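Local coordinates for protein proline iminopeptidase (Streptomyces halstedii, PDB 3WMR) that is an amidohydrolase of the alpha/beta hydrolase fold with a hydrophobic tunnel for polyketide substrates, and probably cleaves N-terminal residues in the manner of proline iminopeptidases, at residues 80-83 / 89-92; 93-98 / 227-232. One frame throughout, in Å; residues are numbered along the deposited sequence.

Contact 1 of 2, residues 80-83 / 89-92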
ATOM      1  N   ASP A  80       8.887  -3.038  -6.953  1.00 29.20           N
ATOM      2  CA  ASP A  80       8.870  -1.583  -6.900  1.00 29.60           C
ATOM      3  C   ASP A  80       8.148  -1.084  -8.116  1.00 29.54           C
ATOM      4  O   ASP A  80       8.529  -1.384  -9.238  1.00 31.35           O
ATOM      5  CB  ASP A  80      10.277  -1.001  -6.931  1.00 29.98           C
ATOM      6  CG  ASP A  80      11.038  -1.241  -5.656  1.00 29.93           C
ATOM      7  OD1 ASP A  80      10.422  -1.500  -4.599  1.00 29.58           O
ATOM      8  OD2 ASP A  80      12.269  -1.161  -5.731  1.00 30.27           O
ATOM      9  N   GLN A  81       7.093  -0.323  -7.887  1.00 29.36           N
ATOM     10  CA  GLN A  81       6.351   0.320  -8.957  1.00 30.00           C
ATOM     11  C   GLN A  81       7.196   1.360  -9.704  1.00 31.03           C
ATOM     12  O   GLN A  81       8.181   1.881  -9.184  1.00 31.57           O
ATOM     13  CB  GLN A  81       5.062   0.919  -8.386  1.00 28.68           C
ATOM     14  CG  GLN A  81       4.112  -0.172  -7.911  1.00 27.61           C
ATOM     15  CD  GLN A  81       3.077   0.299  -6.910  1.00 25.96           C
ATOM     16  OE1 GLN A  81       2.490   1.371  -7.057  1.00 24.16           O
ATOM     17  NE2 GLN A  81       2.808  -0.539  -5.909  1.00 25.41           N
ATOM     18  N   LEU A  82       6.811   1.643 -10.941  1.00 33.68           N
ATOM     19  CA  LEU A  82       7.589   2.546 -11.792  1.00 35.04           C
ATOM     20  C   LEU A  82       7.709   3.907 -11.143  1.00 34.49           C
ATOM     21  O   LEU A  82       6.726   4.444 -10.651  1.00 33.58           O
ATOM     22  CB  LEU A  82       6.930   2.706 -13.158  1.00 36.49           C
ATOM     23  CG  LEU A  82       7.696   3.540 -14.193  1.00 38.61           C
ATOM     24  CD1 LEU A  82       8.945   2.800 -14.658  1.00 40.19           C
ATOM     25  CD2 LEU A  82       6.806   3.882 -15.381  1.00 39.41           C
ATOM     26  N   GLY A  83       8.917   4.461 -11.169  1.00 35.50           N
ATOM     27  CA  GLY A  83       9.177   5.803 -10.661  1.00 34.82           C
ATOM     28  C   GLY A  83      10.044   5.816  -9.417  1.00 34.27           C
ATOM     29  O   GLY A  83      10.625   6.853  -9.081  1.00 35.38           O
ATOM     30  N   HIS A  89      13.517   5.405 -12.793  1.00 43.72           N
ATOM     31  CA  HIS A  89      13.172   6.720 -12.253  1.00 42.94           C
ATOM     32  C   HIS A  89      12.933   7.674 -13.402  1.00 44.56           C
ATOM     33  O   HIS A  89      13.669   7.658 -14.380  1.00 45.07           O
ATOM     34  CB  HIS A  89      14.288   7.242 -11.358  1.00 42.77           C
ATOM     35  CG  HIS A  89      14.479   6.426 -10.124  1.00 40.83           C
ATOM     36  ND1 HIS A  89      14.268   6.928  -8.860  1.00 39.69           N
ATOM     37  CD2 HIS A  89      14.821   5.128  -9.961  1.00 40.43           C
ATOM     38  CE1 HIS A  89      14.486   5.978  -7.970  1.00 39.28           C
ATOM     39  NE2 HIS A  89      14.827   4.876  -8.613  1.00 39.32           N
ATOM     40  N   LEU A  90      11.881   8.478 -13.294  1.00 44.90           N
ATOM     41  CA  LEU A  90      11.547   9.461 -14.313  1.00 47.11           C
ATOM     42  C   LEU A  90      11.288  10.814 -13.642  1.00 47.12           C
ATOM     43  O   LEU A  90      10.159  11.308 -13.651  1.00 45.03           O
ATOM     44  CB  LEU A  90      10.316   9.017 -15.110  1.00 48.42           C
ATOM     45  CG  LEU A  90      10.368   7.655 -15.810  1.00 50.34           C
ATOM     46  CD1 LEU A  90      10.281   6.500 -14.825  1.00 50.05           C
ATOM     47  CD2 LEU A  90       9.238   7.541 -16.826  1.00 51.62           C
ATOM     48  N   PRO A  91      12.343  11.427 -13.068  1.00 49.01           N
ATOM     49  CA  PRO A  91      12.186  12.699 -12.350  1.00 49.45           C
ATOM     50  C   PRO A  91      11.508  13.799 -13.165  1.00 50.74           C
ATOM     51  O   PRO A  91      10.827  14.637 -12.590  1.00 49.55           O
ATOM     52  CB  PRO A  91      13.627  13.106 -12.020  1.00 49.81           C
ATOM     53  CG  PRO A  91      14.416  11.850 -12.073  1.00 50.41           C
ATOM     54  CD  PRO A  91      13.750  10.987 -13.107  1.00 49.95           C
ATOM     55  N   GLU A  92      11.695  13.793 -14.484  1.00 54.32           N
ATOM     56  CA  GLU A  92      11.168  14.861 -15.335  1.00 57.46           C
ATOM     57  C   GLU A  92       9.823  14.508 -16.000  1.00 57.83           C
ATOM     58  O   GLU A  92       9.391  15.188 -16.932  1.00 56.92           O
ATOM     59  CB  GLU A  92      12.226  15.297 -16.369  1.00 62.26           C
ATOM     60  CG  GLU A  92      13.174  16.380 -15.841  1.00 65.42           C
ATOM     61  CD  GLU A  92      14.120  16.959 -16.891  1.00 69.83           C
ATOM     62  OE1 GLU A  92      13.933  16.717 -18.108  1.00 70.68           O
ATOM     63  OE2 GLU A  92      15.064  17.678 -16.492  1.00 72.72           O
TER
HETATM   64  O   HOH W   1      11.001   9.089 -10.855  1.00 38.53           O

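Contact 2 of 2, residues 93-98 / 227-232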
ATOM      1  N   LYS A  93       9.159  13.459 -15.518  1.00 55.15           N
ATOM      2  CA  LYS A  93       7.766  13.214 -15.891  1.00 54.25           C
ATOM      3  C   LYS A  93       6.858  13.876 -14.859  1.00 52.71           C
ATOM      4  O   LYS A  93       7.123  13.812 -13.656  1.00 50.99           O
ATOM      5  CB  LYS A  93       7.469  11.716 -15.991  1.00 53.24           C
ATOM      6  CG  LYS A  93       8.095  11.037 -17.202  1.00 54.93           C
ATOM      7  CD  LYS A  93       7.413  11.453 -18.504  1.00 55.92           C
ATOM      8  CE  LYS A  93       7.832  10.583 -19.678  1.00 57.04           C
ATOM      9  NZ  LYS A  93       9.213  10.900 -20.135  1.00 58.72           N
ATOM     10  N   GLY A  94       5.785  14.497 -15.343  1.00 53.10           N
ATOM     11  CA  GLY A  94       4.888  15.288 -14.506  1.00 52.59           C
ATOM     12  C   GLY A  94       3.517  14.678 -14.282  1.00 51.92           C
ATOM     13  O   GLY A  94       3.293  13.496 -14.540  1.00 51.94           O
ATOM     14  N   GLU A  95       2.599  15.518 -13.819  1.00 51.13           N
ATOM     15  CA  GLU A  95       1.288  15.094 -13.329  1.00 51.33           C
ATOM     16  C   GLU A  95       0.498  14.206 -14.281  1.00 51.74           C
ATOM     17  O   GLU A  95      -0.120  13.233 -13.842  1.00 51.74           O
ATOM     18  CB  GLU A  95       0.432  16.319 -12.990  1.00 52.95           C
ATOM     19  CG  GLU A  95       0.947  17.166 -11.834  1.00 53.50           C
ATOM     20  CD  GLU A  95      -0.089  18.160 -11.353  1.00 53.83           C
ATOM     21  OE1 GLU A  95      -0.915  18.605 -12.173  1.00 55.94           O
ATOM     22  OE2 GLU A  95      -0.088  18.486 -10.152  1.00 55.90           O
ATOM     23  N   ASP A  96       0.492  14.538 -15.572  1.00 50.74           N
ATOM     24  CA  ASP A  96      -0.347  13.793 -16.516  1.00 51.04           C
ATOM     25  C   ASP A  96       0.258  12.450 -16.955  1.00 48.49           C
ATOM     26  O   ASP A  96      -0.421  11.661 -17.617  1.00 48.83           O
ATOM     27  CB  ASP A  96      -0.762  14.659 -17.729  1.00 54.34           C
ATOM     28  CG  ASP A  96       0.418  15.234 -18.495  1.00 56.00           C
ATOM     29  OD1 ASP A  96       1.550  14.728 -18.366  1.00 58.14           O
ATOM     30  OD2 ASP A  96       0.199  16.202 -19.251  1.00 59.60           O
ATOM     31  N   PHE A  97       1.516  12.198 -16.583  1.00 44.47           N
ATOM     32  CA  PHE A  97       2.166  10.902 -16.811  1.00 43.04           C
ATOM     33  C   PHE A  97       1.896   9.896 -15.688  1.00 40.54           C
ATOM     34  O   PHE A  97       1.841   8.694 -15.941  1.00 39.42           O
ATOM     35  CB  PHE A  97       3.678  11.072 -16.958  1.00 43.41           C
ATOM     36  CG  PHE A  97       4.419   9.782 -17.187  1.00 43.42           C
ATOM     37  CD1 PHE A  97       5.040   9.124 -16.128  1.00 43.72           C
ATOM     38  CD2 PHE A  97       4.496   9.219 -18.458  1.00 44.75           C
ATOM     39  CE1 PHE A  97       5.718   7.932 -16.333  1.00 43.73           C
ATOM     40  CE2 PHE A  97       5.177   8.033 -18.670  1.00 44.34           C
ATOM     41  CZ  PHE A  97       5.792   7.390 -17.604  1.00 44.34           C
ATOM     42  N   TRP A  98       1.755  10.388 -14.458  1.00 37.39           N
ATOM     43  CA  TRP A  98       1.603   9.520 -13.298  1.00 36.43           C
ATOM     44  C   TRP A  98       0.128   9.254 -13.036  1.00 34.88           C
ATOM     45  O   TRP A  98      -0.538   9.986 -12.298  1.00 35.68           O
ATOM     46  CB  TRP A  98       2.288  10.135 -12.075  1.00 35.45           C
ATOM     47  CG  TRP A  98       3.765  10.305 -12.274  1.00 35.89           C
ATOM     48  CD1 TRP A  98       4.452  11.487 -12.374  1.00 36.75           C
ATOM     49  CD2 TRP A  98       4.738   9.267 -12.430  1.00 36.24           C
ATOM     50  NE1 TRP A  98       5.790  11.243 -12.570  1.00 37.25           N
ATOM     51  CE2 TRP A  98       5.994   9.890 -12.605  1.00 37.03           C
ATOM     52  CE3 TRP A  98       4.674   7.871 -12.426  1.00 35.90           C
ATOM     53  CZ2 TRP A  98       7.176   9.161 -12.772  1.00 37.37           C
ATOM     54  CZ3 TRP A  98       5.853   7.148 -12.596  1.00 36.23           C
ATOM     55  CH2 TRP A  98       7.082   7.794 -12.767  1.00 36.92           C
ATOM     56  N   TYR A 227       5.362  10.070  -5.217  1.00 27.04           N
ATOM     57  CA  TYR A 227       4.622  10.309  -3.970  1.00 26.48           C
ATOM     58  C   TYR A 227       4.109  11.749  -3.853  1.00 26.65           C
ATOM     59  O   TYR A 227       2.951  11.961  -3.493  1.00 24.68           O
ATOM     60  CB  TYR A 227       5.510   9.953  -2.762  1.00 26.88           C
ATOM     61  CG  TYR A 227       4.819   9.910  -1.415  1.00 26.77           C
ATOM     62  CD1 TYR A 227       4.148   8.769  -0.985  1.00 27.01           C
ATOM     63  CD2 TYR A 227       4.897  10.982  -0.531  1.00 27.00           C
ATOM     64  CE1 TYR A 227       3.544   8.717   0.263  1.00 26.18           C
ATOM     65  CE2 TYR A 227       4.287  10.933   0.714  1.00 26.51           C
ATOM     66  CZ  TYR A 227       3.611   9.800   1.101  1.00 25.38           C
ATOM     67  OH  TYR A 227       3.006   9.745   2.326  1.00 24.04           O
ATOM     68  N   THR A 228       4.972  12.732  -4.141  1.00 27.21           N
ATOM     69  CA  THR A 228       4.582  14.139  -4.023  1.00 27.01           C
ATOM     70  C   THR A 228       3.611  14.528  -5.152  1.00 27.74           C
ATOM     71  O   THR A 228       2.685  15.295  -4.918  1.00 28.03           O
ATOM     72  CB  THR A 228       5.793  15.107  -3.931  1.00 27.84           C
ATOM     73  OG1 THR A 228       6.582  15.055  -5.129  1.00 28.59           O
ATOM     74  CG2 THR A 228       6.687  14.778  -2.693  1.00 27.45           C
ATOM     75  N   THR A 229       3.784  13.954  -6.343  1.00 27.39           N
ATOM     76  CA  THR A 229       2.852  14.202  -7.441  1.00 27.57           C
ATOM     77  C   THR A 229       1.463  13.658  -7.145  1.00 25.94           C
ATOM     78  O   THR A 229       0.481  14.397  -7.195  1.00 25.10           O
ATOM     79  CB  THR A 229       3.351  13.613  -8.772  1.00 28.50           C
ATOM     80  OG1 THR A 229       4.604  14.206  -9.104  1.00 29.45           O
ATOM     81  CG2 THR A 229       2.353  13.903  -9.905  1.00 29.57           C
ATOM     82  N   MET A 230       1.383  12.376  -6.791  1.00 26.02           N
ATOM     83  CA  MET A 230       0.086  11.706  -6.700  1.00 25.23           C
ATOM     84  C   MET A 230      -0.565  11.825  -5.327  1.00 24.03           C
ATOM     85  O   MET A 230      -1.783  11.959  -5.232  1.00 22.64           O
ATOM     86  CB  MET A 230       0.219  10.240  -7.117  1.00 25.83           C
ATOM     87  CG  MET A 230       0.803  10.062  -8.518  1.00 27.16           C
ATOM     88  SD  MET A 230       0.650   8.387  -9.174  1.00 27.59           S
ATOM     89  CE  MET A 230      -1.103   8.349  -9.585  1.00 28.99           C
ATOM     90  N   ASN A 231       0.246  11.794  -4.265  1.00 23.55           N
ATOM     91  CA  ASN A 231      -0.273  11.837  -2.903  1.00 22.97           C
ATOM     92  C   ASN A 231      -0.144  13.192  -2.196  1.00 23.44           C
ATOM     93  O   ASN A 231      -1.149  13.792  -1.828  1.00 23.80           O
ATOM     94  CB  ASN A 231       0.381  10.741  -2.041  1.00 23.45           C
ATOM     95  CG  ASN A 231      -0.032  10.826  -0.582  1.00 23.69           C
ATOM     96  OD1 ASN A 231       0.654  11.451   0.259  1.00 25.49           O
ATOM     97  ND2 ASN A 231      -1.158  10.244  -0.275  1.00 22.73           N
ATOM     98  N   GLY A 232       1.085  13.658  -1.978  1.00 22.55           N
ATOM     99  CA  GLY A 232       1.324  14.829  -1.166  1.00 22.21           C
ATOM    100  C   GLY A 232       2.596  14.607  -0.361  1.00 22.99           C
ATOM    101  O   GLY A 232       3.217  13.570  -0.493  1.00 22.89           O
TER
HETATM  102  O   HOH W   2       0.298  17.076  -7.624  1.00 36.59           O

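Contact 1 of 2, residues 80-83 / 89-92
L82 sends CG anti to its backbone N (chi1 -175°), and L90 sends its CG anti to the carbonyl carbon (chi1 -57°); the two then meet through L90 CD1. The side chains cross at about a right angle, and this single methyl of L90 does the touching. It lies 3.9 Å from CD1 of L82 and also leans on CG of that leucine. The same methyl comes within 4.4 Å of G83 CA, so it packs against the turning backbone as well as the side chain. G83 has a positive phi (112°), a conformation in which a side chain would collide with the preceding carbonyl, so the bend depends on glycine.

The carbonyl group of G83 lies over one face of the H89 imidazole, with G83 O 3.7 Å from H89 ND1. This is contact over the ring, and the ring nitrogens bond elsewhere: NE2 to the carbonyl of G85, inside the same turn, and ND1 to the carboxylate of D223. The carbonyl oxygen of G83 is held instead by a water, which donates to it at 2.9 Å and accepts from the backbone N of L90 at 2.7 Å.

The loop after strand 76-80 thus doubles back on itself, with L82 and L90 both resting on Y32 of strand 32-39. The chemistry is divided: methyl packing, a water joining two backbone groups, and a histidine between a carbonyl, which can only accept, and a carboxylate. Such surroundings would favour a protonated, positively charged H89, which would tie the return limb of the loop to D223 as well as to its own turn.

Contact 2 of 2, residues 93-98 / 227-232
T229 and M230, in the last turn of helix 225-230, supply the apolar contacts with E95 and W98. The CG2 methyl of T229 fits between them, 3.8 Å from E95 CA and 4.0 Å from W98 CD1; it meets the indole obliquely, and the two side chains run nearly at right angles. With chi1 at -60°, T229 turns CG2 to the loop while OG1 bonds back to the carbonyl of T225. M230 lies along the beginning of the W98 side chain, its SD 3.8 Å from W98 CB. A bend at chi3 (75°) then brings the terminal methyl CE to 3.2 Å from the carbonyl O of W98, a tight carbon-to-oxygen approach. The M230 side chain is about 7 Å from the bound polyether.

The polar link between the segments is a water. It donates to E95 OE2 at 2.9 Å and to T229 O at 2.7 Å, so the extended glutamate reaches the helix end through solvent. Within the loop, W98 NE1 donates to K93 O at 3.1 Å, bent to 147°; the donor stands well above the carbonyl plane, off the lone pairs.

Aromatic packing backs the indole: F97 points its edge, CD1 foremost, over the middle of one W98 face, and K93 CD sits over one face of the F97 ring, toward its rim.

Helix 225-230 belongs to the helical insertion between strands 143-149 and 258-263, consistent with the cap of alpha/beta hydrolases. W98 also touches T225 and V226 of this helix, and both W98 and M230 rest on F103. F97 and K93 reach Y32. The contact thus probably joins to the cap a core loop packed among strand 32-39 and helices 100-113 and 225-230.

How the contacts relate
Both contacts use the single long loop between strand 76-80 and helix 100-113, and they adjoin, with centres 10 Å apart. Contact 1 is the more buried and purely local: it closes the loop on itself. Contact 2 is partly open to solvent and joins that loop to helix 225-230, 129 residues further on. They meet through the aromatic pair of 93-98: the six-membered ring of W98 packs against L82 O and G83 CA through CZ3 and CH2, and F97 CZ touches L90 CD2. Each contact combines methyl packing with a bridging water, but the first water joins two backbone groups, whereas the second joins an exposed carboxylate to a helix-end carbonyl.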